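Local coordinates for protein probable oxidoreductase (Mycobacterium abscessus, PDB 4EYE) that probably acts as an oxidoreductase of the quinone-reductase-like branch of the medium-chain dehydrogenase family, with its exact substrate not established, at residues M76-V90 / G102-A115. Numbering follows the deposited sequence.
Sequences MEPPFVPGIETAGVV and GDRVMAFNFIGGYA
The Y114 ring carbon CG stands anti to the carbonyl carbon (chi1 -61°), which lays one ring face over the peptide linking P82 to G83. The G83 nitrogen lies over the ring centre, and P82 CB meets Y114 CE2 at 3.8 Å. In T86, a chi1 of 56° flanks OG1 by its own N and C and brings it within 3.2 Å of A107 CB. The methyl CG2 then lies 3.4 Å from G113 O. Water 2 is hydrogen-bonded to T86 OG1.

Strands 85-90 and 104-108 form an antiparallel beta hairpin in the GroES-like domain of the medium-chain dehydrogenase fold. T86 and A107 are a hydrogen-bonded pair, with T86 N to A107 O at 3.0 Å and nearly straight (171°). G88 and V105 repeat the pattern. At the far end V90 CG2 packs on V105 CG2 at 3.6 Å.

Beyond the strands, the loop of G112 and G113 folds against V81 to G83. G113 N donates to G83 O at 2.8 Å, and water 1 sits within bonding distance of both G83 O and I111 O. E85, on the A87 and M106 face, forms a salt bridge with K337, while helix 134-140 covers A87 and M106.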
loop_
_atom_site.group_PDB
_atom_site.type_symbol
_atom_site.label_atom_id
_atom_site.label_comp_id
_atom_site.label_asym_id
_atom_site.label_seq_id
_atom_site.Cartn_x
_atom_site.Cartn_y
_atom_site.Cartn_z
ATOM N N MET A 76 7.266 -2.140 -17.976
ATOM C CA MET A 76 8.198 -3.246 -18.040
ATOM C C MET A 76 7.803 -4.134 -19.243
ATOM O O MET A 76 6.617 -4.286 -19.569
ATOM C CB MET A 76 8.286 -3.997 -16.705
ATOM C CG MET A 76 9.014 -3.208 -15.583
ATOM S SD MET A 76 10.782 -2.931 -15.837
ATOM C CE MET A 76 11.331 -4.543 -16.404
ATOM N N GLU A 77 8.812 -4.625 -19.949
ATOM C CA GLU A 77 8.593 -5.483 -21.108
ATOM C C GLU A 77 8.692 -6.940 -20.686
ATOM O O GLU A 77 9.666 -7.316 -20.092
ATOM C CB GLU A 77 9.636 -5.186 -22.219
ATOM C CG GLU A 77 9.610 -3.727 -22.721
ATOM C CD GLU A 77 8.259 -3.252 -23.247
ATOM O OE1 GLU A 77 7.438 -4.090 -23.627
ATOM O OE2 GLU A 77 8.006 -2.032 -23.304
ATOM N N PRO A 78 7.700 -7.762 -21.038
ATOM C CA PRO A 78 7.834 -9.189 -20.789
ATOM C C PRO A 78 9.016 -9.847 -21.522
ATOM O O PRO A 78 9.449 -9.372 -22.586
ATOM C CB PRO A 78 6.516 -9.784 -21.329
ATOM C CG PRO A 78 5.597 -8.643 -21.476
ATOM C CD PRO A 78 6.461 -7.463 -21.782
ATOM N N PRO A 79 9.515 -10.954 -20.982
ATOM C CA PRO A 79 9.065 -11.563 -19.724
ATOM C C PRO A 79 9.622 -10.863 -18.468
ATOM O O PRO A 79 10.727 -10.429 -18.452
ATOM C CB PRO A 79 9.550 -13.010 -19.860
ATOM C CG PRO A 79 10.738 -12.950 -20.771
ATOM C CD PRO A 79 10.576 -11.725 -21.640
ATOM N N PHE A 80 8.827 -10.727 -17.406
ATOM C CA PHE A 80 9.335 -10.161 -16.145
ATOM C C PHE A 80 8.531 -10.687 -14.947
ATOM O O PHE A 80 7.322 -11.027 -15.068
ATOM C CB PHE A 80 9.314 -8.608 -16.146
ATOM C CG PHE A 80 7.922 -8.015 -16.039
ATOM C CD1 PHE A 80 7.342 -7.756 -14.809
ATOM C CD2 PHE A 80 7.199 -7.696 -17.171
ATOM C CE1 PHE A 80 6.078 -7.194 -14.711
ATOM C CE2 PHE A 80 5.913 -7.146 -17.079
ATOM C CZ PHE A 80 5.341 -6.940 -15.838
ATOM N N VAL A 81 9.195 -10.768 -13.801
ATOM C CA VAL A 81 8.522 -11.183 -12.539
ATOM C C VAL A 81 7.952 -9.945 -11.891
ATOM O O VAL A 81 8.719 -9.068 -11.479
ATOM C CB VAL A 81 9.504 -11.917 -11.568
ATOM C CG1 VAL A 81 8.841 -12.242 -10.203
ATOM C CG2 VAL A 81 9.962 -13.208 -12.226
ATOM N N PRO A 82 6.616 -9.825 -11.807
ATOM C CA PRO A 82 6.051 -8.692 -11.083
ATOM C C PRO A 82 6.255 -8.777 -9.582
ATOM O O PRO A 82 6.658 -9.814 -9.063
ATOM C CB PRO A 82 4.545 -8.780 -11.391
ATOM C CG PRO A 82 4.410 -9.853 -12.428
ATOM C CD PRO A 82 5.569 -10.749 -12.264
ATOM N N GLY A 83 6.009 -7.655 -8.920
ATOM C CA GLY A 83 5.915 -7.638 -7.447
ATOM C C GLY A 83 6.912 -6.692 -6.845
ATOM O O GLY A 83 8.160 -6.882 -6.991
ATOM N N ILE A 84 6.386 -5.668 -6.198
ATOM C CA ILE A 84 7.198 -4.625 -5.635
ATOM C C ILE A 84 7.553 -4.878 -4.181
ATOM O O ILE A 84 8.573 -4.401 -3.729
ATOM C CB ILE A 84 6.499 -3.268 -5.734
ATOM C CG1 ILE A 84 6.402 -2.814 -7.205
ATOM C CG2 ILE A 84 7.173 -2.283 -4.784
ATOM C CD1 ILE A 84 5.725 -1.426 -7.366
ATOM N N GLU A 85 6.718 -5.579 -3.456
ATOM C CA GLU A 85 6.782 -5.641 -1.991
ATOM C C GLU A 85 7.014 -7.069 -1.556
ATOM O O GLU A 85 6.231 -7.930 -1.946
ATOM C CB GLU A 85 5.401 -5.317 -1.399
ATOM C CG GLU A 85 4.837 -3.988 -1.617
ATOM C CD GLU A 85 3.405 -3.942 -1.127
ATOM O OE1 GLU A 85 2.548 -4.666 -1.750
ATOM O OE2 GLU A 85 3.157 -3.195 -0.159
ATOM N N THR A 86 8.023 -7.295 -0.717
ATOM C CA THR A 86 8.294 -8.634 -0.109
ATOM C C THR A 86 8.657 -8.532 1.352
ATOM O O THR A 86 9.158 -7.480 1.828
ATOM C CB THR A 86 9.424 -9.407 -0.836
ATOM O OG1 THR A 86 10.637 -8.641 -0.884
ATOM C CG2 THR A 86 8.984 -9.784 -2.308
ATOM N N ALA A 87 8.426 -9.628 2.072
ATOM C CA ALA A 87 8.902 -9.792 3.398
ATOM C C ALA A 87 9.353 -11.244 3.559
ATOM O O ALA A 87 8.742 -12.175 3.004
ATOM C CB ALA A 87 7.824 -9.421 4.424
ATOM N N GLY A 88 10.446 -11.434 4.291
ATOM C CA GLY A 88 10.974 -12.768 4.521
ATOM C C GLY A 88 12.243 -12.741 5.376
ATOM O O GLY A 88 12.313 -11.964 6.326
ATOM N N VAL A 89 13.227 -13.565 5.003
ATOM C CA VAL A 89 14.409 -13.776 5.829
ATOM C C VAL A 89 15.602 -13.558 4.947
ATOM O O VAL A 89 15.686 -14.072 3.825
ATOM C CB VAL A 89 14.422 -15.215 6.466
ATOM C CG1 VAL A 89 15.686 -15.493 7.260
ATOM C CG2 VAL A 89 13.244 -15.390 7.401
ATOM N N VAL A 90 16.528 -12.768 5.429
ATOM C CA VAL A 90 17.741 -12.524 4.675
ATOM C C VAL A 90 18.539 -13.813 4.525
ATOM O O VAL A 90 18.792 -14.480 5.518
ATOM C CB VAL A 90 18.620 -11.505 5.379
ATOM C CG1 VAL A 90 20.012 -11.455 4.738
ATOM C CG2 VAL A 90 17.934 -10.104 5.406
ATOM N N GLY A 102 19.455 -14.423 8.224
ATOM C CA GLY A 102 18.548 -14.708 9.325
ATOM C C GLY A 102 17.667 -13.561 9.784
ATOM O O GLY A 102 16.642 -13.801 10.429
ATOM N N ASP A 103 18.022 -12.321 9.435
ATOM C CA ASP A 103 17.231 -11.184 9.804
ATOM C C ASP A 103 15.862 -11.272 9.088
ATOM O O ASP A 103 15.786 -11.624 7.879
ATOM C CB ASP A 103 17.889 -9.871 9.416
ATOM C CG ASP A 103 19.100 -9.487 10.314
ATOM O OD1 ASP A 103 19.365 -10.087 11.355
ATOM O OD2 ASP A 103 19.789 -8.547 9.917
ATOM N N ARG A 104 14.825 -10.940 9.835
ATOM C CA ARG A 104 13.488 -10.787 9.277
ATOM C C ARG A 104 13.364 -9.349 8.710
ATOM O O ARG A 104 13.470 -8.349 9.454
ATOM C CB ARG A 104 12.458 -10.961 10.359
ATOM C CG ARG A 104 12.357 -12.378 10.890
ATOM C CD ARG A 104 11.239 -12.403 11.921
ATOM N NE ARG A 104 9.964 -12.299 11.245
ATOM C CZ ARG A 104 8.858 -11.687 11.689
ATOM N NH1 ARG A 104 8.826 -10.968 12.816
ATOM N NH2 ARG A 104 7.774 -11.717 10.905
ATOM N N VAL A 105 13.150 -9.245 7.414
ATOM C CA VAL A 105 13.187 -7.952 6.725
ATOM C C VAL A 105 11.979 -7.793 5.778
ATOM O O VAL A 105 11.350 -8.778 5.336
ATOM C CB VAL A 105 14.483 -7.783 5.913
ATOM C CG1 VAL A 105 15.735 -7.645 6.823
ATOM C CG2 VAL A 105 14.610 -8.920 4.861
ATOM N N MET A 106 11.677 -6.519 5.516
ATOM C CA MET A 106 10.810 -6.063 4.459
ATOM C C MET A 106 11.701 -5.516 3.337
ATOM O O MET A 106 12.770 -4.963 3.614
ATOM C CB MET A 106 9.906 -4.966 4.980
ATOM C CG MET A 106 8.913 -5.478 6.012
ATOM S SD MET A 106 8.448 -4.271 7.264
ATOM C CE MET A 106 7.737 -2.972 6.282
ATOM N N ALA A 107 11.271 -5.686 2.087
ATOM C CA ALA A 107 12.071 -5.323 0.937
ATOM C C ALA A 107 11.156 -4.687 -0.130
ATOM O O ALA A 107 9.968 -5.064 -0.295
ATOM C CB ALA A 107 12.758 -6.553 0.356
ATOM N N PHE A 108 11.691 -3.724 -0.857
ATOM C CA PHE A 108 10.988 -3.244 -2.027
ATOM C C PHE A 108 11.894 -3.137 -3.213
ATOM O O PHE A 108 13.051 -2.793 -3.055
ATOM C CB PHE A 108 10.265 -1.963 -1.727
ATOM C CG PHE A 108 11.132 -0.854 -1.215
ATOM C CD1 PHE A 108 11.574 0.125 -2.097
ATOM C CD2 PHE A 108 11.427 -0.711 0.142
ATOM C CE1 PHE A 108 12.364 1.184 -1.657
ATOM C CE2 PHE A 108 12.217 0.388 0.592
ATOM C CZ PHE A 108 12.671 1.327 -0.307
ATOM N N ASN A 109 11.334 -3.428 -4.394
ATOM C CA ASN A 109 12.017 -3.191 -5.674
ATOM C C ASN A 109 10.971 -2.956 -6.793
ATOM O O ASN A 109 9.768 -3.068 -6.538
ATOM C CB ASN A 109 12.910 -4.377 -6.004
ATOM C CG ASN A 109 14.119 -4.001 -6.853
ATOM O OD1 ASN A 109 14.336 -2.862 -7.215
ATOM N ND2 ASN A 109 14.912 -4.987 -7.179
ATOM N N PHE A 110 11.396 -2.602 -8.008
ATOM C CA PHE A 110 10.422 -2.358 -9.079
ATOM C C PHE A 110 9.831 -3.653 -9.614
ATOM O O PHE A 110 8.659 -3.659 -10.033
ATOM C CB PHE A 110 10.905 -1.383 -10.186
ATOM C CG PHE A 110 12.308 -1.592 -10.636
ATOM C CD1 PHE A 110 12.579 -2.424 -11.736
ATOM C CD2 PHE A 110 13.368 -0.955 -9.995
ATOM C CE1 PHE A 110 13.888 -2.644 -12.170
ATOM C CE2 PHE A 110 14.688 -1.167 -10.422
ATOM C CZ PHE A 110 14.945 -2.010 -11.514
ATOM N N ILE A 111 10.594 -4.745 -9.526
ATOM C CA ILE A 111 10.184 -6.069 -10.006
ATOM C C ILE A 111 10.716 -7.153 -9.066
ATOM O O ILE A 111 11.476 -6.862 -8.155
ATOM C CB ILE A 111 10.758 -6.396 -11.426
ATOM C CG1 ILE A 111 12.262 -6.091 -11.492
ATOM C CG2 ILE A 111 10.011 -5.656 -12.516
ATOM C CD1 ILE A 111 12.937 -6.355 -12.839
ATOM N N GLY A 112 10.300 -8.382 -9.303
ATOM C CA GLY A 112 10.923 -9.581 -8.739
ATOM C C GLY A 112 10.241 -10.164 -7.506
ATOM O O GLY A 112 10.632 -11.257 -7.029
ATOM N N GLY A 113 9.185 -9.508 -7.035
ATOM C CA GLY A 113 8.541 -9.909 -5.780
ATOM C C GLY A 113 7.852 -11.251 -5.778
ATOM O O GLY A 113 7.825 -11.928 -4.731
ATOM N N TYR A 114 7.260 -11.630 -6.937
ATOM C CA TYR A 114 6.445 -12.843 -6.998
ATOM C C TYR A 114 7.331 -14.064 -7.235
ATOM O O TYR A 114 7.286 -14.685 -8.306
ATOM C CB TYR A 114 5.325 -12.762 -8.044
ATOM C CG TYR A 114 4.253 -11.692 -7.904
ATOM C CD1 TYR A 114 4.152 -10.880 -6.810
ATOM C CD2 TYR A 114 3.301 -11.544 -8.921
ATOM C CE1 TYR A 114 3.164 -9.897 -6.710
ATOM C CE2 TYR A 114 2.322 -10.573 -8.858
ATOM C CZ TYR A 114 2.234 -9.758 -7.724
ATOM O OH TYR A 114 1.263 -8.812 -7.684
ATOM N N ALA A 115 8.191 -14.345 -6.272
ATOM C CA ALA A 115 9.298 -15.283 -6.483
ATOM C C ALA A 115 9.756 -15.847 -5.113
ATOM O O ALA A 115 9.477 -15.265 -4.082
ATOM C CB ALA A 115 10.475 -14.595 -7.166
HETATM O O HOH W 1 10.557 -6.894 -5.676
HETATM O O HOH W 2 10.708 -6.806 -2.882
#